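Local coordinates for regulatory protein YycH-like domain-containing protein (Eubacterium rectale, PDB 5COZ), which is of unknown function but is probably an exported, lipoprotein-like bacterial protein related to YycH regulatory proteins, at residues 213-218 against 243-248; 177-182 against 256-261. All coordinates share one frame; numbering follows the deposited sequence. Where two conformers were deposited one is given.

Interaction 1: 213-218 against 243-248; sequences VFFMFP and HLVIAM
Phe215 and His243 lie side by side and lean off the same face of the sheet, their ring planes inclined at 37°. Phe215 CE2 comes within 3.4 Å of His243 ND1, and Phe215 CZ sits over the middle of the imidazole. His243 CG stands between its own backbone N and carbonyl carbon (chi1 43°), the torsion that swings the imidazole over the phenyl ring. Along the CD1-CE1 side of the phenyl ring, Val245 CG2 approaches to 3.9 Å from Phe215 CE1. The row continues as Val213 CG1 touches Val245 CG1 at 3.6 Å and Val213 CG2 touches Ala247 CB. With only a methyl group at Phe215, as in an alanine here, the imidazole of His243 would probably lose its partner and be free to turn, and a gap would open beside Val245.

On the opposite face Met216, a selenomethionine, brings SE to 3.5 Å from Ile246 CD1 in one of its two conformers, a contact the other may not keep. Farther along, Phe214 presents its ring edge to Ile246 O, while helix 165-178 packs on the same ring through Ala168, Glu169 and Ala172. Beyond the pairing, Pro218 CD rests 4.2 Å from Leu244 CB.

Four backbone bonds join the strands. Phe214 N gives to Ile246 O at 2.8 Å and Ile246 N returns to Phe214 O; Met216 N and Leu244 N make the same exchange with Leu244 O and Met216 O. Tyr190 and Glu188 bond to Val213 and Phe215 from the far side of strand 211-220. The contact is thus a regular antiparallel ladder between inner strands of a sheet, with hydrogen-bonded pairs Phe214-Ile246 and Met216-Leu244 alternating with non-hydrogen-bonded pairs Val213-Ala247 and Phe215-Val245.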
ATOM      1  N   VAL A 213       9.793  -4.182  -7.980  1.00  6.72           N
ATOM      2  CA  VAL A 213       9.161  -4.101  -6.662  1.00  6.86           C
ATOM      3  C   VAL A 213       7.668  -4.249  -6.845  1.00  8.91           C
ATOM      4  O   VAL A 213       7.042  -3.406  -7.498  1.00  8.39           O
ATOM      5  CB  VAL A 213       9.489  -2.792  -5.911  1.00  8.64           C
ATOM      6  CG1 VAL A 213       8.689  -2.687  -4.597  1.00  8.95           C
ATOM      7  CG2 VAL A 213      10.984  -2.684  -5.622  1.00  8.45           C
ATOM      8  N   PHE A 214       7.091  -5.296  -6.257  1.00  7.34           N
ATOM      9  CA  PHE A 214       5.644  -5.426  -6.248  1.00  6.53           C
ATOM     10  C   PHE A 214       5.075  -4.959  -4.955  1.00  8.31           C
ATOM     11  O   PHE A 214       5.629  -5.247  -3.894  1.00  8.28           O
ATOM     12  CB  PHE A 214       5.221  -6.893  -6.412  1.00  6.66           C
ATOM     13  CG  PHE A 214       5.456  -7.373  -7.814  1.00  7.60           C
ATOM     14  CD1 PHE A 214       6.679  -7.931  -8.185  1.00 10.20           C
ATOM     15  CD2 PHE A 214       4.434  -7.340  -8.749  1.00  8.92           C
ATOM     16  CE1 PHE A 214       6.887  -8.387  -9.496  1.00 10.14           C
ATOM     17  CE2 PHE A 214       4.648  -7.770 -10.065  1.00 11.97           C
ATOM     18  CZ  PHE A 214       5.872  -8.296 -10.424  1.00  9.98           C
ATOM     19  N   PHE A 215       3.930  -4.276  -5.041  1.00  5.83           N
ATOM     20  CA  PHE A 215       3.079  -4.009  -3.900  1.00  5.75           C
ATOM     21  C   PHE A 215       1.888  -4.897  -4.039  1.00  8.64           C
ATOM     22  O   PHE A 215       1.161  -4.790  -5.013  1.00  8.10           O
ATOM     23  CB  PHE A 215       2.591  -2.543  -3.786  1.00  6.50           C
ATOM     24  CG  PHE A 215       3.539  -1.494  -3.280  1.00  7.19           C
ATOM     25  CD1 PHE A 215       4.911  -1.746  -3.181  1.00  9.17           C
ATOM     26  CD2 PHE A 215       3.066  -0.249  -2.891  1.00  9.23           C
ATOM     27  CE1 PHE A 215       5.797  -0.730  -2.758  1.00  9.86           C
ATOM     28  CE2 PHE A 215       3.942   0.744  -2.429  1.00 10.92           C
ATOM     29  CZ  PHE A 215       5.292   0.496  -2.360  1.00 10.04           C
HETATM   30  N   MSE A 216       1.709  -5.781  -3.062  1.00  6.57           N
HETATM   31  CA  MSE A 216       0.505  -6.613  -2.985  0.70  6.76           C
HETATM   32  C   MSE A 216      -0.288  -6.149  -1.797  1.00  6.89           C
HETATM   33  O   MSE A 216       0.254  -5.528  -0.888  1.00  7.89           O
HETATM   34  CB  MSE A 216       0.841  -8.085  -2.897  0.70  8.46           C
HETATM   35  CG  MSE A 216       1.893  -8.431  -3.916  0.70 12.76           C
HETATM   36 SE   MSE A 216       2.428 -10.237  -3.800  0.52 18.10          SE
HETATM   37  CE  MSE A 216       1.319 -10.801  -4.899  0.70 13.60           C
ATOM     38  N   PHE A 217      -1.606  -6.382  -1.828  1.00  6.50           N
ATOM     39  CA  PHE A 217      -2.458  -5.811  -0.819  1.00  5.38           C
ATOM     40  C   PHE A 217      -3.239  -6.850  -0.028  1.00  6.58           C
ATOM     41  O   PHE A 217      -4.239  -7.371  -0.499  1.00  6.89           O
ATOM     42  CB  PHE A 217      -3.416  -4.809  -1.505  1.00  6.25           C
ATOM     43  CG  PHE A 217      -2.665  -3.786  -2.331  1.00  6.21           C
ATOM     44  CD1 PHE A 217      -1.894  -2.803  -1.718  1.00  7.24           C
ATOM     45  CD2 PHE A 217      -2.624  -3.887  -3.722  1.00  7.72           C
ATOM     46  CE1 PHE A 217      -1.135  -1.913  -2.478  1.00  7.67           C
ATOM     47  CE2 PHE A 217      -1.870  -2.989  -4.489  1.00  9.54           C
ATOM     48  CZ  PHE A 217      -1.145  -1.991  -3.864  1.00  8.45           C
ATOM     49  N   PRO A 218      -2.770  -7.151   1.197  1.00  4.92           N
ATOM     50  CA  PRO A 218      -3.495  -8.099   2.077  1.00  5.47           C
ATOM     51  C   PRO A 218      -4.962  -7.697   2.182  1.00  6.31           C
ATOM     52  O   PRO A 218      -5.282  -6.508   2.349  1.00  6.48           O
ATOM     53  CB  PRO A 218      -2.779  -7.947   3.413  1.00  6.37           C
ATOM     54  CG  PRO A 218      -1.340  -7.649   2.980  1.00  7.69           C
ATOM     55  CD  PRO A 218      -1.524  -6.668   1.837  1.00  5.82           C
ATOM     56  N   HIS A 243       0.644  -2.530   2.475  1.00  5.97           N
ATOM     57  CA  HIS A 243       1.257  -3.110   1.290  1.00  6.11           C
ATOM     58  C   HIS A 243       2.288  -4.126   1.723  1.00  7.96           C
ATOM     59  O   HIS A 243       3.111  -3.873   2.608  1.00  8.28           O
ATOM     60  CB  HIS A 243       1.870  -2.074   0.274  1.00  7.11           C
ATOM     61  CG  HIS A 243       2.653  -0.951   0.887  1.00  8.91           C
ATOM     62  ND1 HIS A 243       2.350   0.374   0.598  1.00 10.98           N
ATOM     63  CD2 HIS A 243       3.729  -0.971   1.708  1.00 11.48           C
ATOM     64  CE1 HIS A 243       3.237   1.104   1.249  1.00 10.39           C
ATOM     65  NE2 HIS A 243       4.096   0.350   1.918  1.00 10.94           N
ATOM     66  N   LEU A 244       2.182  -5.291   1.103  1.00  5.89           N
ATOM     67  CA  LEU A 244       3.170  -6.372   1.213  1.00  6.69           C
ATOM     68  C   LEU A 244       4.162  -6.082   0.064  1.00  8.41           C
ATOM     69  O   LEU A 244       3.767  -6.077  -1.127  1.00  8.33           O
ATOM     70  CB  LEU A 244       2.460  -7.733   1.045  1.00  7.17           C
ATOM     71  CG  LEU A 244       3.373  -8.962   0.835  1.00 10.06           C
ATOM     72  CD1 LEU A 244       4.247  -9.242   2.045  1.00 11.00           C
ATOM     73  CD2 LEU A 244       2.510 -10.245   0.487  1.00  8.89           C
ATOM     74  N   VAL A 245       5.428  -5.735   0.421  1.00  6.73           N
ATOM     75  CA  VAL A 245       6.423  -5.334  -0.568  1.00  6.29           C
ATOM     76  C   VAL A 245       7.317  -6.522  -0.903  1.00 10.84           C
ATOM     77  O   VAL A 245       7.910  -7.100   0.001  1.00 10.59           O
ATOM     78  CB  VAL A 245       7.241  -4.130  -0.073  1.00  9.60           C
ATOM     79  CG1 VAL A 245       8.193  -3.652  -1.183  1.00 10.64           C
ATOM     80  CG2 VAL A 245       6.326  -2.975   0.356  1.00  9.67           C
ATOM     81  N   ILE A 246       7.345  -6.925  -2.175  1.00  7.42           N
ATOM     82  CA  ILE A 246       8.194  -8.037  -2.609  1.00  8.15           C
ATOM     83  C   ILE A 246       9.033  -7.544  -3.750  1.00 11.28           C
ATOM     84  O   ILE A 246       8.501  -7.190  -4.809  1.00  9.77           O
ATOM     85  CB  ILE A 246       7.350  -9.261  -3.027  1.00 11.51           C
ATOM     86  CG1 ILE A 246       6.255  -9.596  -1.954  1.00 12.80           C
ATOM     87  CG2 ILE A 246       8.297 -10.464  -3.306  1.00 14.59           C
ATOM     88  CD1 ILE A 246       5.446 -10.960  -2.219  1.00 16.39           C
ATOM     89  N   ALA A 247      10.343  -7.495  -3.540  1.00  9.05           N
ATOM     90  CA  ALA A 247      11.249  -7.048  -4.606  1.00  8.75           C
ATOM     91  C   ALA A 247      12.110  -8.185  -5.072  1.00 10.65           C
ATOM     92  O   ALA A 247      12.415  -9.088  -4.277  1.00 10.00           O
ATOM     93  CB  ALA A 247      12.126  -5.915  -4.119  1.00 10.20           C
HETATM   94  N   MSE A 248      12.540  -8.133  -6.339  1.00  7.99           N
HETATM   95  CA  MSE A 248      13.434  -9.166  -6.857  0.50  6.61           C
HETATM   96  C   MSE A 248      14.390  -8.602  -7.886  1.00 10.32           C
HETATM   97  O   MSE A 248      14.054  -7.672  -8.623  1.00  9.81           O
HETATM   98  CB  MSE A 248      12.653 -10.331  -7.456  0.50  7.99           C
HETATM   99  CG  MSE A 248      11.720  -9.906  -8.558  0.50  9.81           C
HETATM  100 SE   MSE A 248      10.374 -11.227  -8.936  0.38 13.79          SE
HETATM  101  CE  MSE A 248       9.296 -11.127  -7.404  0.50 11.36           C
TER

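Interaction 2: 177-182 against 256-261; sequences KELEIN and LDIPPL
The chain leaves helix 165-178 through a Schellman motif, Glu180 taking positive phi (64°) while its N bonds back to Lys177 O at 3.0 Å, and so runs on past the end of strand 252-258 with the closest CA atoms, those of Ile181 and Leu261, still 8.6 Å apart. Side chains alone bridge that distance, all of them aliphatic. Leu179 and Leu256 reach for each other tip to tip, CD1 to CD2 at 4.0 Å, and the same Leu179 methyl passes Ile258 CD1 more loosely. Just beyond the turn, Ile181 fits between two partners. With CG1 anti to the carbonyl carbon (chi1 -55°), it carries CD1 to 3.9 Å from Ile258 CG2. Leu261 crosses the same branch at about a right angle, its CD1 resting 3.9 Å from Ile181 CG1 and almost as near Ile181 CD1. Around this small apolar cluster, helix 73-87 packs Leu83 and Ala86 on Leu256 and Leu79 on Ile258, while Phe69 touches both Ile258 and Leu261. Pro218 of strand 211-220 meets Ile181 and Leu261, so the helix exit, strand 252-258 and helix 73-87 come together in one apolar cluster beside strand 211-220.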
ATOM      1  N   LYS A 177       1.423 -16.671  -1.534  1.00 11.85           N
ATOM      2  CA  LYS A 177       0.704 -17.916  -1.240  1.00 12.22           C
ATOM      3  C   LYS A 177       1.485 -18.737  -0.214  1.00 14.55           C
ATOM      4  O   LYS A 177       0.889 -19.213   0.755  1.00 15.33           O
ATOM      5  CB  LYS A 177       0.476 -18.713  -2.525  1.00 13.78           C
ATOM      6  CG  LYS A 177      -0.375 -19.967  -2.343  1.00 21.47           C
ATOM      7  CD  LYS A 177      -0.512 -20.693  -3.676  1.00 34.00           C
ATOM      8  CE  LYS A 177      -1.123 -22.069  -3.546  1.00 48.35           C
ATOM      9  NZ  LYS A 177      -2.581 -22.004  -3.263  1.00 60.02           N
ATOM     10  N   GLU A 178       2.812 -18.880  -0.400  1.00 13.66           N
ATOM     11  CA  GLU A 178       3.685 -19.584   0.565  1.00 15.09           C
ATOM     12  C   GLU A 178       3.612 -18.963   1.941  1.00 16.53           C
ATOM     13  O   GLU A 178       3.658 -19.668   2.947  1.00 16.89           O
ATOM     14  CB  GLU A 178       5.155 -19.511   0.137  1.00 17.65           C
ATOM     15  CG  GLU A 178       5.547 -20.243  -1.124  1.00 32.37           C
ATOM     16  CD  GLU A 178       6.972 -19.993  -1.599  1.00 51.66           C
ATOM     17  OE1 GLU A 178       7.597 -18.985  -1.188  1.00 45.46           O
ATOM     18  OE2 GLU A 178       7.464 -20.818  -2.397  1.00 40.91           O
ATOM     19  N   LEU A 179       3.505 -17.617   1.994  1.00 11.59           N
ATOM     20  CA  LEU A 179       3.455 -16.909   3.270  1.00 10.96           C
ATOM     21  C   LEU A 179       2.079 -16.985   3.924  1.00 12.75           C
ATOM     22  O   LEU A 179       1.898 -16.507   5.050  1.00 12.59           O
ATOM     23  CB  LEU A 179       3.832 -15.425   3.037  1.00 11.11           C
ATOM     24  CG  LEU A 179       5.302 -15.125   2.773  1.00 14.18           C
ATOM     25  CD1 LEU A 179       5.467 -13.673   2.310  1.00 13.46           C
ATOM     26  CD2 LEU A 179       6.177 -15.412   4.012  1.00 16.59           C
ATOM     27  N   GLU A 180       1.083 -17.531   3.183  1.00 10.92           N
ATOM     28  CA  GLU A 180      -0.292 -17.688   3.645  1.00 11.47           C
ATOM     29  C   GLU A 180      -0.920 -16.325   3.897  1.00 11.35           C
ATOM     30  O   GLU A 180      -1.703 -16.140   4.831  1.00 12.66           O
ATOM     31  CB  GLU A 180      -0.405 -18.613   4.883  1.00 13.92           C
ATOM     32  CG  GLU A 180       0.257 -19.966   4.662  1.00 17.54           C
ATOM     33  CD  GLU A 180       0.309 -20.857   5.887  1.00 33.16           C
ATOM     34  OE1 GLU A 180       0.749 -20.385   6.958  1.00 30.10           O
ATOM     35  OE2 GLU A 180      -0.029 -22.053   5.755  1.00 32.05           O
ATOM     36  N   ILE A 181      -0.607 -15.365   2.994  1.00  9.12           N
ATOM     37  CA  ILE A 181      -1.185 -14.039   3.077  1.00  8.20           C
ATOM     38  C   ILE A 181      -2.115 -13.866   1.895  1.00  9.94           C
ATOM     39  O   ILE A 181      -1.649 -13.796   0.748  1.00 10.47           O
ATOM     40  CB  ILE A 181      -0.098 -12.917   3.113  1.00 10.28           C
ATOM     41  CG1 ILE A 181       0.925 -13.134   4.255  1.00 10.76           C
ATOM     42  CG2 ILE A 181      -0.780 -11.514   3.215  1.00  9.66           C
ATOM     43  CD1 ILE A 181       2.134 -12.178   4.189  1.00 12.83           C
ATOM     44  N   ASN A 182      -3.424 -13.799   2.157  1.00  8.82           N
ATOM     45  CA  ASN A 182      -4.399 -13.542   1.096  0.60  8.55           C
ATOM     46  C   ASN A 182      -4.239 -12.106   0.638  1.00  8.42           C
ATOM     47  O   ASN A 182      -4.186 -11.198   1.484  1.00  7.76           O
ATOM     48  CB  ASN A 182      -5.826 -13.772   1.589  0.60 12.51           C
ATOM     49  CG  ASN A 182      -6.261 -15.218   1.563  0.60 33.87           C
ATOM     50  OD1 ASN A 182      -5.514 -16.131   1.167  0.60 26.25           O
ATOM     51  ND2 ASN A 182      -7.493 -15.458   1.979  0.60 29.08           N
ATOM     52  N   LEU A 256      11.525  -8.307   1.285  1.00  8.22           N
ATOM     53  CA  LEU A 256      10.193  -8.780   1.562  1.00  9.37           C
ATOM     54  C   LEU A 256       9.759  -8.124   2.849  1.00  9.98           C
ATOM     55  O   LEU A 256      10.348  -8.394   3.900  1.00  9.16           O
ATOM     56  CB  LEU A 256      10.224 -10.326   1.666  1.00 11.74           C
ATOM     57  CG  LEU A 256       8.925 -11.096   1.597  1.00 19.64           C
ATOM     58  CD1 LEU A 256       8.150 -10.733   0.433  1.00 22.97           C
ATOM     59  CD2 LEU A 256       9.209 -12.582   1.462  1.00 19.56           C
ATOM     60  N   ASP A 257       8.800  -7.199   2.753  1.00  8.41           N
ATOM     61  CA  ASP A 257       8.343  -6.453   3.921  1.00  8.04           C
ATOM     62  C   ASP A 257       6.862  -6.727   4.138  1.00  9.42           C
ATOM     63  O   ASP A 257       6.022  -6.435   3.269  1.00  8.97           O
ATOM     64  CB  ASP A 257       8.606  -4.947   3.725  1.00 10.05           C
ATOM     65  CG  ASP A 257       8.660  -4.118   5.001  1.00 23.30           C
ATOM     66  OD1 ASP A 257       8.627  -4.712   6.102  1.00 20.74           O
ATOM     67  OD2 ASP A 257       8.852  -2.889   4.900  1.00 32.94           O
ATOM     68  N   ILE A 258       6.552  -7.326   5.293  1.00  7.70           N
ATOM     69  CA  ILE A 258       5.189  -7.697   5.634  1.00  6.56           C
ATOM     70  C   ILE A 258       4.620  -6.655   6.562  1.00  7.85           C
ATOM     71  O   ILE A 258       5.211  -6.381   7.600  1.00  8.19           O
ATOM     72  CB  ILE A 258       5.138  -9.090   6.296  1.00  7.82           C
ATOM     73  CG1 ILE A 258       5.867 -10.175   5.431  1.00  9.19           C
ATOM     74  CG2 ILE A 258       3.666  -9.520   6.597  1.00  7.64           C
ATOM     75  CD1 ILE A 258       5.859 -11.566   6.107  1.00 10.71           C
ATOM     76  N   PRO A 259       3.488  -6.054   6.173  1.00  7.47           N
ATOM     77  CA  PRO A 259       2.847  -5.050   7.027  1.00  7.47           C
ATOM     78  C   PRO A 259       2.034  -5.705   8.138  1.00  9.67           C
ATOM     79  O   PRO A 259       1.866  -6.942   8.135  1.00  8.61           O
ATOM     80  CB  PRO A 259       1.918  -4.342   6.029  1.00  8.46           C
ATOM     81  CG  PRO A 259       1.436  -5.454   5.129  1.00 10.96           C
ATOM     82  CD  PRO A 259       2.669  -6.356   4.976  1.00  7.86           C
ATOM     83  N   PRO A 260       1.415  -4.926   9.034  1.00  8.43           N
ATOM     84  CA  PRO A 260       0.523  -5.540  10.035  1.00  8.46           C
ATOM     85  C   PRO A 260      -0.598  -6.314   9.389  1.00  9.39           C
ATOM     86  O   PRO A 260      -1.198  -5.875   8.387  1.00 10.54           O
ATOM     87  CB  PRO A 260      -0.036  -4.331  10.802  1.00  9.80           C
ATOM     88  CG  PRO A 260       1.025  -3.255  10.606  1.00 12.21           C
ATOM     89  CD  PRO A 260       1.463  -3.457   9.186  1.00  9.54           C
ATOM     90  N   LEU A 261      -0.896  -7.505   9.970  1.00  7.74           N
ATOM     91  CA  LEU A 261      -1.939  -8.382   9.469  1.00  7.44           C
ATOM     92  C   LEU A 261      -2.952  -8.603  10.549  1.00 10.38           C
ATOM     93  O   LEU A 261      -2.683  -8.338  11.726  1.00  9.05           O
ATOM     94  CB  LEU A 261      -1.416  -9.722   8.936  1.00  7.97           C
ATOM     95  CG  LEU A 261      -0.415  -9.651   7.772  1.00 10.43           C
ATOM     96  CD1 LEU A 261       0.074 -11.065   7.413  1.00  9.96           C
ATOM     97  CD2 LEU A 261      -1.040  -8.949   6.533  1.00 11.85           C
TER

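Following the chain from the N terminus, the first segment reached is 177-182, the exit of helix 165-178 and one half of interaction 2. The chain then runs through strand 188-192 into 213-218, passes the 24 residues that interaction 1 closes into a loop, and returns as 243-248. After a short turn, strand 252-258 leads into 256-261, where interaction 2 closes its longer loop of 73 residues. Interaction 1 therefore lies wholly within the span of interaction 2. The two also touch: Val245 O and Asp257 N probably hydrogen-bond at 2.9 Å. One contact pairs strands within the antiparallel sheet, and the other packs the end of helix 165-178 against that same sheet.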